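Local coordinates for glutamate receptor IIB (Drosophila melanogaster, PDB 4WXJ), which probably forms part of a glutamate-gated cation channel of the postsynaptic membrane, here represented by its ligand-binding domain with glutamate bound, at residues F60-D72 / D76-N88. Numbering follows the deposited sequence.
Sequences FEPVRDNKYGSYD and DEWDGIIRQLIDN. With GLU (glutamic acid), chain C.
Tyr71 and Trp78 meet in a short antiparallel beta hairpin beside the glutamate pocket of the clamshell-shaped ligand-binding domain. CB of Tyr71 lies over the indole, 3.9 Å from the centroid of its six-membered ring, a CH-pi contact, while CG2 of Ile82 covers the opposite face. Held between the two, the flat indole turns an edge to Gly69 O, which also accepts a bond from Arg103, a residue that binds the glutamate. A serine in place of Trp78 would probably leave Tyr71 CB and Ile82 CG2 without the surface between them and set the tyrosine ring freer to turn. With CG anti to the backbone N (chi1 175°), Tyr71 swings its ring toward Asp76, whose OD1 receives the phenol OH at 2.6 Å, on the anti side and somewhat out of the carboxylate plane, which stands steeply against the ring. Asp76 and Glu77 both face Asp72 in a G1 beta bulge, where Asp72 N bonds Glu77 O almost straight.

Next to the hairpin, two aspartates tie the loop 63-70 to the backbone leading into helix 80-86. Asp79 OD1 takes Ser70 N at 2.8 Å, nearly end-on, and its OD2 forms a salt bridge with Lys67 NZ, weak at 3.5 Å; the extended lysine chain crosses the Asp79 side chain at about a right angle, its CD against OD2. Asp65 is short enough to serve two amides: OD1 accepts Lys67 N from above the carboxylate plane, closing an Asx turn, and OD2 takes Gly80 N through its syn lone pair. Glycine suits position 80, since a CB would clash with Lys67 O. Beyond it, Val63 CG1 packs on Ile81 and Gln84. The same loop carries Tyr68, whose OH bonds Asp96 and whose ring has the bound glutamate over one face, glutamate CB lying 3.6 Å from Tyr68 CZ.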
ATOM      1  N   PHE A  60       9.592  13.987   8.625  1.00 30.47           N
ATOM      2  CA  PHE A  60       9.548  12.733   7.886  1.00 30.65           C
ATOM      3  C   PHE A  60      10.808  11.913   8.126  1.00 41.07           C
ATOM      4  O   PHE A  60      11.925  12.404   7.947  1.00 32.84           O
ATOM      5  CB  PHE A  60       9.380  12.988   6.387  1.00 31.48           C
ATOM      6  CG  PHE A  60       7.974  13.316   5.982  1.00 43.68           C
ATOM      7  CD1 PHE A  60       7.010  12.323   5.915  1.00 50.09           C
ATOM      8  CD2 PHE A  60       7.616  14.612   5.656  1.00 47.08           C
ATOM      9  CE1 PHE A  60       5.713  12.621   5.538  1.00 47.19           C
ATOM     10  CE2 PHE A  60       6.322  14.913   5.277  1.00 47.24           C
ATOM     11  CZ  PHE A  60       5.371  13.916   5.219  1.00 41.96           C
ATOM     12  N   GLU A  61      10.617  10.662   8.537  1.00 37.21           N
ATOM     13  CA  GLU A  61      11.715   9.713   8.688  1.00 42.30           C
ATOM     14  C   GLU A  61      11.379   8.405   7.978  1.00 29.03           C
ATOM     15  O   GLU A  61      10.777   7.514   8.574  1.00 24.14           O
ATOM     16  CB  GLU A  61      12.009   9.447  10.166  1.00 52.14           C
ATOM     17  CG  GLU A  61      12.550  10.656  10.914  1.00 69.90           C
ATOM     18  CD  GLU A  61      13.154  10.291  12.257  1.00 78.59           C
ATOM     19  OE1 GLU A  61      13.063   9.111  12.655  1.00 80.24           O
ATOM     20  OE2 GLU A  61      13.724  11.187  12.915  1.00 82.43           O
ATOM     21  N   PRO A  62      11.751   8.290   6.693  1.00 22.20           N
ATOM     22  CA  PRO A  62      11.512   7.022   5.994  1.00 23.60           C
ATOM     23  C   PRO A  62      12.243   5.860   6.663  1.00 33.60           C
ATOM     24  O   PRO A  62      13.436   5.966   6.946  1.00 34.82           O
ATOM     25  CB  PRO A  62      12.051   7.287   4.581  1.00 24.64           C
ATOM     26  CG  PRO A  62      12.923   8.485   4.704  1.00 31.48           C
ATOM     27  CD  PRO A  62      12.342   9.303   5.804  1.00 29.22           C
ATOM     28  N   VAL A  63      11.526   4.768   6.913  1.00 31.03           N
ATOM     29  CA  VAL A  63      12.079   3.637   7.652  1.00 30.70           C
ATOM     30  C   VAL A  63      13.250   2.990   6.916  1.00 28.14           C
ATOM     31  O   VAL A  63      13.280   2.948   5.685  1.00 25.13           O
ATOM     32  CB  VAL A  63      10.999   2.565   7.929  1.00 33.62           C
ATOM     33  CG1 VAL A  63       9.884   3.154   8.772  1.00 33.95           C
ATOM     34  CG2 VAL A  63      10.446   1.995   6.628  1.00 25.30           C
ATOM     35  N   ARG A  64      14.206   2.483   7.690  1.00 24.06           N
ATOM     36  CA  ARG A  64      15.457   1.957   7.151  1.00 27.50           C
ATOM     37  C   ARG A  64      15.248   0.791   6.187  1.00 25.27           C
ATOM     38  O   ARG A  64      15.816   0.779   5.094  1.00 26.99           O
ATOM     39  CB  ARG A  64      16.373   1.525   8.300  1.00 46.72           C
ATOM     40  CG  ARG A  64      17.794   1.187   7.878  1.00 68.16           C
ATOM     41  CD  ARG A  64      18.704   1.031   9.088  1.00 83.08           C
ATOM     42  NE  ARG A  64      20.097   0.804   8.714  1.00 92.90           N
ATOM     43  CZ  ARG A  64      21.109   0.780   9.575  1.00100.84           C
ATOM     44  NH1 ARG A  64      20.894   0.975  10.869  1.00103.02           N
ATOM     45  NH2 ARG A  64      22.344   0.565   9.143  1.00104.92           N
ATOM     46  N   ASP A  65      14.437  -0.185   6.588  1.00 23.96           N
ATOM     47  CA  ASP A  65      14.200  -1.367   5.758  1.00 32.16           C
ATOM     48  C   ASP A  65      13.212  -1.094   4.620  1.00 26.51           C
ATOM     49  O   ASP A  65      13.020  -1.938   3.743  1.00 30.84           O
ATOM     50  CB  ASP A  65      13.696  -2.535   6.617  1.00 39.22           C
ATOM     51  CG  ASP A  65      12.456  -2.185   7.431  1.00 39.89           C
ATOM     52  OD1 ASP A  65      11.807  -1.157   7.143  1.00 33.61           O
ATOM     53  OD2 ASP A  65      12.125  -2.950   8.363  1.00 29.37           O
ATOM     54  N   ASN A  66      12.593   0.085   4.643  1.00 24.04           N
ATOM     55  CA  ASN A  66      11.609   0.491   3.636  1.00 23.01           C
ATOM     56  C   ASN A  66      10.447  -0.491   3.484  1.00 23.80           C
ATOM     57  O   ASN A  66       9.893  -0.641   2.394  1.00 21.67           O
ATOM     58  CB  ASN A  66      12.291   0.685   2.278  1.00 23.93           C
ATOM     59  CG  ASN A  66      11.508   1.610   1.356  1.00 22.43           C
ATOM     60  OD1 ASN A  66      11.288   2.777   1.676  1.00 19.73           O
ATOM     61  ND2 ASN A  66      11.094   1.092   0.203  1.00 27.94           N
ATOM     62  N   LYS A  67      10.073  -1.148   4.580  1.00 24.18           N
ATOM     63  CA  LYS A  67       8.965  -2.101   4.564  1.00 23.77           C
ATOM     64  C   LYS A  67       7.681  -1.484   5.110  1.00 21.28           C
ATOM     65  O   LYS A  67       7.717  -0.538   5.899  1.00 16.55           O
ATOM     66  CB  LYS A  67       9.326  -3.349   5.372  1.00 25.71           C
ATOM     67  CG  LYS A  67      10.440  -4.180   4.760  1.00 37.35           C
ATOM     68  CD  LYS A  67      10.635  -5.479   5.524  1.00 57.46           C
ATOM     69  CE  LYS A  67      11.715  -6.343   4.896  1.00 66.08           C
ATOM     70  NZ  LYS A  67      11.798  -7.682   5.545  1.00 68.08           N
ATOM     71  N   TYR A  68       6.543  -2.025   4.680  1.00 24.19           N
ATOM     72  CA  TYR A  68       5.250  -1.602   5.204  1.00 18.19           C
ATOM     73  C   TYR A  68       5.133  -1.984   6.674  1.00 21.81           C
ATOM     74  O   TYR A  68       4.952  -1.127   7.540  1.00 23.34           O
ATOM     75  CB  TYR A  68       4.102  -2.241   4.417  1.00 13.54           C
ATOM     76  CG  TYR A  68       3.930  -1.741   3.000  1.00 13.44           C
ATOM     77  CD1 TYR A  68       4.644  -2.304   1.951  1.00 20.93           C
ATOM     78  CD2 TYR A  68       3.031  -0.724   2.707  1.00 15.03           C
ATOM     79  CE1 TYR A  68       4.478  -1.859   0.651  1.00 16.50           C
ATOM     80  CE2 TYR A  68       2.858  -0.270   1.410  1.00 16.51           C
ATOM     81  CZ  TYR A  68       3.586  -0.842   0.388  1.00 21.73           C
ATOM     82  OH  TYR A  68       3.417  -0.397  -0.902  1.00 18.47           O
ATOM     83  N   GLY A  69       5.236  -3.283   6.938  1.00 26.17           N
ATOM     84  CA  GLY A  69       5.114  -3.814   8.282  1.00 24.35           C
ATOM     85  C   GLY A  69       4.367  -5.133   8.307  1.00 20.03           C
ATOM     86  O   GLY A  69       3.179  -5.194   7.985  1.00 23.29           O
ATOM     87  N   SER A  70       5.073  -6.193   8.687  1.00 22.91           N
ATOM     88  CA  SER A  70       4.482  -7.521   8.797  1.00 29.85           C
ATOM     89  C   SER A  70       5.059  -8.251  10.002  1.00 29.52           C
ATOM     90  O   SER A  70       6.142  -7.915  10.482  1.00 23.01           O
ATOM     91  CB  SER A  70       4.729  -8.333   7.526  1.00 32.64           C
ATOM     92  OG  SER A  70       6.095  -8.686   7.408  1.00 36.14           O
ATOM     93  N   TYR A  71       4.328  -9.251  10.482  1.00 28.08           N
ATOM     94  CA  TYR A  71       4.751 -10.042  11.628  1.00 29.86           C
ATOM     95  C   TYR A  71       5.507 -11.285  11.175  1.00 33.10           C
ATOM     96  O   TYR A  71       5.000 -12.074  10.379  1.00 31.80           O
ATOM     97  CB  TYR A  71       3.538 -10.437  12.471  1.00 36.86           C
ATOM     98  CG  TYR A  71       3.852 -11.363  13.621  1.00 37.21           C
ATOM     99  CD1 TYR A  71       4.451 -10.889  14.781  1.00 37.12           C
ATOM    100  CD2 TYR A  71       3.537 -12.712  13.551  1.00 34.81           C
ATOM    101  CE1 TYR A  71       4.732 -11.736  15.837  1.00 34.36           C
ATOM    102  CE2 TYR A  71       3.813 -13.565  14.600  1.00 39.87           C
ATOM    103  CZ  TYR A  71       4.411 -13.073  15.740  1.00 39.92           C
ATOM    104  OH  TYR A  71       4.686 -13.924  16.785  1.00 42.28           O
ATOM    105  N   ASP A  72       6.728 -11.443  11.678  1.00 24.33           N
ATOM    106  CA  ASP A  72       7.539 -12.616  11.383  1.00 27.61           C
ATOM    107  C   ASP A  72       7.443 -13.600  12.542  1.00 27.57           C
ATOM    108  O   ASP A  72       8.152 -13.470  13.540  1.00 27.19           O
ATOM    109  CB  ASP A  72       8.995 -12.217  11.132  1.00 25.67           C
ATOM    110  CG  ASP A  72       9.888 -13.411  10.844  1.00 41.78           C
ATOM    111  OD1 ASP A  72       9.360 -14.484  10.482  1.00 38.83           O
ATOM    112  OD2 ASP A  72      11.122 -13.272  10.973  1.00 46.44           O
ATOM    113  N   ASP A  76       9.016 -13.603  16.073  1.00 29.85           N
ATOM    114  CA  ASP A  76       8.062 -12.894  16.929  1.00 36.94           C
ATOM    115  C   ASP A  76       8.360 -11.392  16.950  1.00 37.71           C
ATOM    116  O   ASP A  76       8.413 -10.772  18.013  1.00 36.91           O
ATOM    117  CB  ASP A  76       8.088 -13.463  18.354  1.00 38.33           C
ATOM    118  CG  ASP A  76       6.969 -12.915  19.228  1.00 49.57           C
ATOM    119  OD1 ASP A  76       5.874 -12.634  18.698  1.00 51.84           O
ATOM    120  OD2 ASP A  76       7.190 -12.757  20.447  1.00 47.20           O
ATOM    121  N   GLU A  77       8.556 -10.815  15.768  1.00 33.48           N
ATOM    122  CA  GLU A  77       8.878  -9.397  15.649  1.00 33.44           C
ATOM    123  C   GLU A  77       8.235  -8.768  14.415  1.00 36.79           C
ATOM    124  O   GLU A  77       8.008  -9.437  13.405  1.00 27.45           O
ATOM    125  CB  GLU A  77      10.394  -9.198  15.594  1.00 43.70           C
ATOM    126  CG  GLU A  77      11.081  -9.263  16.949  1.00 55.92           C
ATOM    127  CD  GLU A  77      12.583  -9.085  16.846  1.00 63.02           C
ATOM    128  OE1 GLU A  77      13.077  -8.835  15.726  1.00 61.36           O
ATOM    129  OE2 GLU A  77      13.269  -9.193  17.883  1.00 70.94           O
ATOM    130  N   TRP A  78       7.946  -7.473  14.517  1.00 27.98           N
ATOM    131  CA  TRP A  78       7.444  -6.692  13.392  1.00 28.03           C
ATOM    132  C   TRP A  78       8.581  -5.928  12.721  1.00 30.20           C
ATOM    133  O   TRP A  78       9.663  -5.780  13.292  1.00 27.06           O
ATOM    134  CB  TRP A  78       6.366  -5.712  13.857  1.00 26.15           C
ATOM    135  CG  TRP A  78       5.043  -6.349  14.116  1.00 26.01           C
ATOM    136  CD1 TRP A  78       4.645  -6.979  15.257  1.00 31.57           C
ATOM    137  CD2 TRP A  78       3.932  -6.411  13.214  1.00 21.05           C
ATOM    138  NE1 TRP A  78       3.354  -7.433  15.121  1.00 22.23           N
ATOM    139  CE2 TRP A  78       2.894  -7.095  13.874  1.00 27.12           C
ATOM    140  CE3 TRP A  78       3.715  -5.954  11.909  1.00 24.50           C
ATOM    141  CZ2 TRP A  78       1.659  -7.337  13.277  1.00 20.85           C
ATOM    142  CZ3 TRP A  78       2.488  -6.195  11.317  1.00 33.40           C
ATOM    143  CH2 TRP A  78       1.476  -6.880  12.002  1.00 21.46           C
ATOM    144  N   ASP A  79       8.325  -5.448  11.507  1.00 30.19           N
ATOM    145  CA  ASP A  79       9.280  -4.618  10.781  1.00 29.51           C
ATOM    146  C   ASP A  79       8.581  -3.397  10.185  1.00 31.07           C
ATOM    147  O   ASP A  79       7.408  -3.145  10.464  1.00 25.85           O
ATOM    148  CB  ASP A  79       9.972  -5.432   9.681  1.00 32.83           C
ATOM    149  CG  ASP A  79       8.989  -6.112   8.735  1.00 34.95           C
ATOM    150  OD1 ASP A  79       7.804  -5.717   8.697  1.00 32.04           O
ATOM    151  OD2 ASP A  79       9.406  -7.045   8.017  1.00 35.26           O
ATOM    152  N   GLY A  80       9.311  -2.640   9.374  1.00 32.08           N
ATOM    153  CA  GLY A  80       8.739  -1.531   8.633  1.00 28.51           C
ATOM    154  C   GLY A  80       8.154  -0.429   9.494  1.00 33.88           C
ATOM    155  O   GLY A  80       8.589  -0.205  10.627  1.00 23.51           O
ATOM    156  N   ILE A  81       7.158   0.260   8.943  1.00 24.20           N
ATOM    157  CA  ILE A  81       6.525   1.388   9.613  1.00 20.28           C
ATOM    158  C   ILE A  81       5.869   0.966  10.922  1.00 18.02           C
ATOM    159  O   ILE A  81       5.932   1.693  11.914  1.00 22.18           O
ATOM    160  CB  ILE A  81       5.463   2.050   8.707  1.00 18.56           C
ATOM    161  CG1 ILE A  81       6.118   2.569   7.422  1.00 22.39           C
ATOM    162  CG2 ILE A  81       4.759   3.187   9.447  1.00 23.42           C
ATOM    163  CD1 ILE A  81       5.140   3.075   6.380  1.00 26.41           C
ATOM    164  N   ILE A  82       5.233  -0.200  10.915  1.00 21.19           N
ATOM    165  CA  ILE A  82       4.542  -0.697  12.098  1.00 19.42           C
ATOM    166  C   ILE A  82       5.511  -0.860  13.271  1.00 23.14           C
ATOM    167  O   ILE A  82       5.170  -0.547  14.411  1.00 25.87           O
ATOM    168  CB  ILE A  82       3.846  -2.046  11.818  1.00 27.02           C
ATOM    169  CG1 ILE A  82       2.849  -1.910  10.662  1.00 28.59           C
ATOM    170  CG2 ILE A  82       3.139  -2.561  13.066  1.00 30.37           C
ATOM    171  CD1 ILE A  82       1.712  -0.933  10.921  1.00 19.80           C
ATOM    172  N   ARG A  83       6.717  -1.344  12.988  1.00 31.04           N
ATOM    173  CA  ARG A  83       7.721  -1.549  14.031  1.00 32.17           C
ATOM    174  C   ARG A  83       8.118  -0.232  14.697  1.00 28.31           C
ATOM    175  O   ARG A  83       8.232  -0.161  15.922  1.00 30.68           O
ATOM    176  CB  ARG A  83       8.961  -2.238  13.456  1.00 38.97           C
ATOM    177  CG  ARG A  83      10.081  -2.477  14.470  1.00 37.05           C
ATOM    178  CD  ARG A  83       9.616  -3.331  15.642  1.00 44.25           C
ATOM    179  NE  ARG A  83      10.684  -3.576  16.611  1.00 38.12           N
ATOM    180  CZ  ARG A  83      11.600  -4.534  16.500  1.00 41.39           C
ATOM    181  NH1 ARG A  83      11.599  -5.354  15.456  1.00 41.05           N
ATOM    182  NH2 ARG A  83      12.527  -4.672  17.438  1.00 46.72           N
ATOM    183  N   GLN A  84       8.325   0.806  13.893  1.00 29.45           N
ATOM    184  CA  GLN A  84       8.726   2.110  14.414  1.00 27.91           C
ATOM    185  C   GLN A  84       7.667   2.698  15.344  1.00 35.15           C
ATOM    186  O   GLN A  84       7.990   3.437  16.274  1.00 38.83           O
ATOM    187  CB  GLN A  84       9.002   3.083  13.268  1.00 27.58           C
ATOM    188  CG  GLN A  84      10.130   2.656  12.355  1.00 36.35           C
ATOM    189  CD  GLN A  84      11.429   2.442  13.102  1.00 46.25           C
ATOM    190  OE1 GLN A  84      11.897   3.326  13.820  1.00 45.24           O
ATOM    191  NE2 GLN A  84      12.013   1.259  12.950  1.00 39.94           N
ATOM    192  N   LEU A  85       6.407   2.368  15.088  1.00 30.08           N
ATOM    193  CA  LEU A  85       5.310   2.844  15.921  1.00 39.08           C
ATOM    194  C   LEU A  85       5.237   2.062  17.230  1.00 31.74           C
ATOM    195  O   LEU A  85       4.995   2.637  18.292  1.00 32.46           O
ATOM    196  CB  LEU A  85       3.986   2.742  15.162  1.00 27.88           C
ATOM    197  CG  LEU A  85       3.782   3.812  14.089  1.00 33.18           C
ATOM    198  CD1 LEU A  85       2.764   3.361  13.065  1.00 39.11           C
ATOM    199  CD2 LEU A  85       3.344   5.118  14.728  1.00 38.08           C
ATOM    200  N   ILE A  86       5.451   0.752  17.148  1.00 27.57           N
ATOM    201  CA  ILE A  86       5.446  -0.101  18.333  1.00 34.91           C
ATOM    202  C   ILE A  86       6.558   0.314  19.295  1.00 34.86           C
ATOM    203  O   ILE A  86       6.356   0.355  20.508  1.00 39.75           O
ATOM    204  CB  ILE A  86       5.613  -1.589  17.956  1.00 36.51           C
ATOM    205  CG1 ILE A  86       4.386  -2.076  17.182  1.00 36.87           C
ATOM    206  CG2 ILE A  86       5.802  -2.453  19.206  1.00 37.57           C
ATOM    207  CD1 ILE A  86       4.571  -3.423  16.508  1.00 34.94           C
ATOM    208  N   ASP A  87       7.728   0.623  18.744  1.00 39.56           N
ATOM    209  CA  ASP A  87       8.871   1.049  19.545  1.00 39.90           C
ATOM    210  C   ASP A  87       8.833   2.550  19.847  1.00 47.16           C
ATOM    211  O   ASP A  87       9.783   3.101  20.405  1.00 46.25           O
ATOM    212  CB  ASP A  87      10.179   0.696  18.830  1.00 34.05           C
ATOM    213  CG  ASP A  87      10.331  -0.796  18.596  1.00 40.28           C
ATOM    214  OD1 ASP A  87       9.594  -1.581  19.232  1.00 38.66           O
ATOM    215  OD2 ASP A  87      11.196  -1.187  17.781  1.00 42.83           O
ATOM    216  N   ASN A  88       7.738   3.203  19.470  1.00 43.57           N
ATOM    217  CA  ASN A  88       7.539   4.629  19.731  1.00 44.53           C
ATOM    218  C   ASN A  88       8.654   5.522  19.179  1.00 46.46           C
ATOM    219  O   ASN A  88       8.832   6.653  19.633  1.00 50.37           O
ATOM    220  CB  ASN A  88       7.385   4.870  21.238  1.00 56.84           C
ATOM    221  CG  ASN A  88       6.102   4.282  21.791  1.00 65.24           C
ATOM    222  OD1 ASN A  88       6.086   3.161  22.302  1.00 72.13           O
ATOM    223  ND2 ASN A  88       5.015   5.038  21.689  1.00 62.63           N
TER
HETATM  224  N   GLU C 301      -0.941  -1.424   1.097  1.00 15.97           N
HETATM  225  CA  GLU C 301      -0.405  -2.793   1.331  1.00 13.27           C
HETATM  226  C   GLU C 301       0.027  -2.953   2.784  1.00 20.41           C
HETATM  227  O   GLU C 301      -0.233  -2.076   3.609  1.00 17.46           O
HETATM  228  CB  GLU C 301       0.766  -3.071   0.391  1.00 14.41           C
HETATM  229  CG  GLU C 301       0.368  -3.289  -1.061  1.00 19.12           C
HETATM  230  CD  GLU C 301      -0.132  -4.699  -1.350  1.00 17.37           C
HETATM  231  OE1 GLU C 301      -0.647  -4.923  -2.465  1.00 22.62           O
HETATM  232  OE2 GLU C 301      -0.009  -5.585  -0.475  1.00 22.59           O
HETATM  233  OXT GLU C 301       0.635  -3.953   3.170  1.00 18.23           O
HETATM  234  O   HOH W   1       7.564  -7.358   5.918  1.00 41.28           O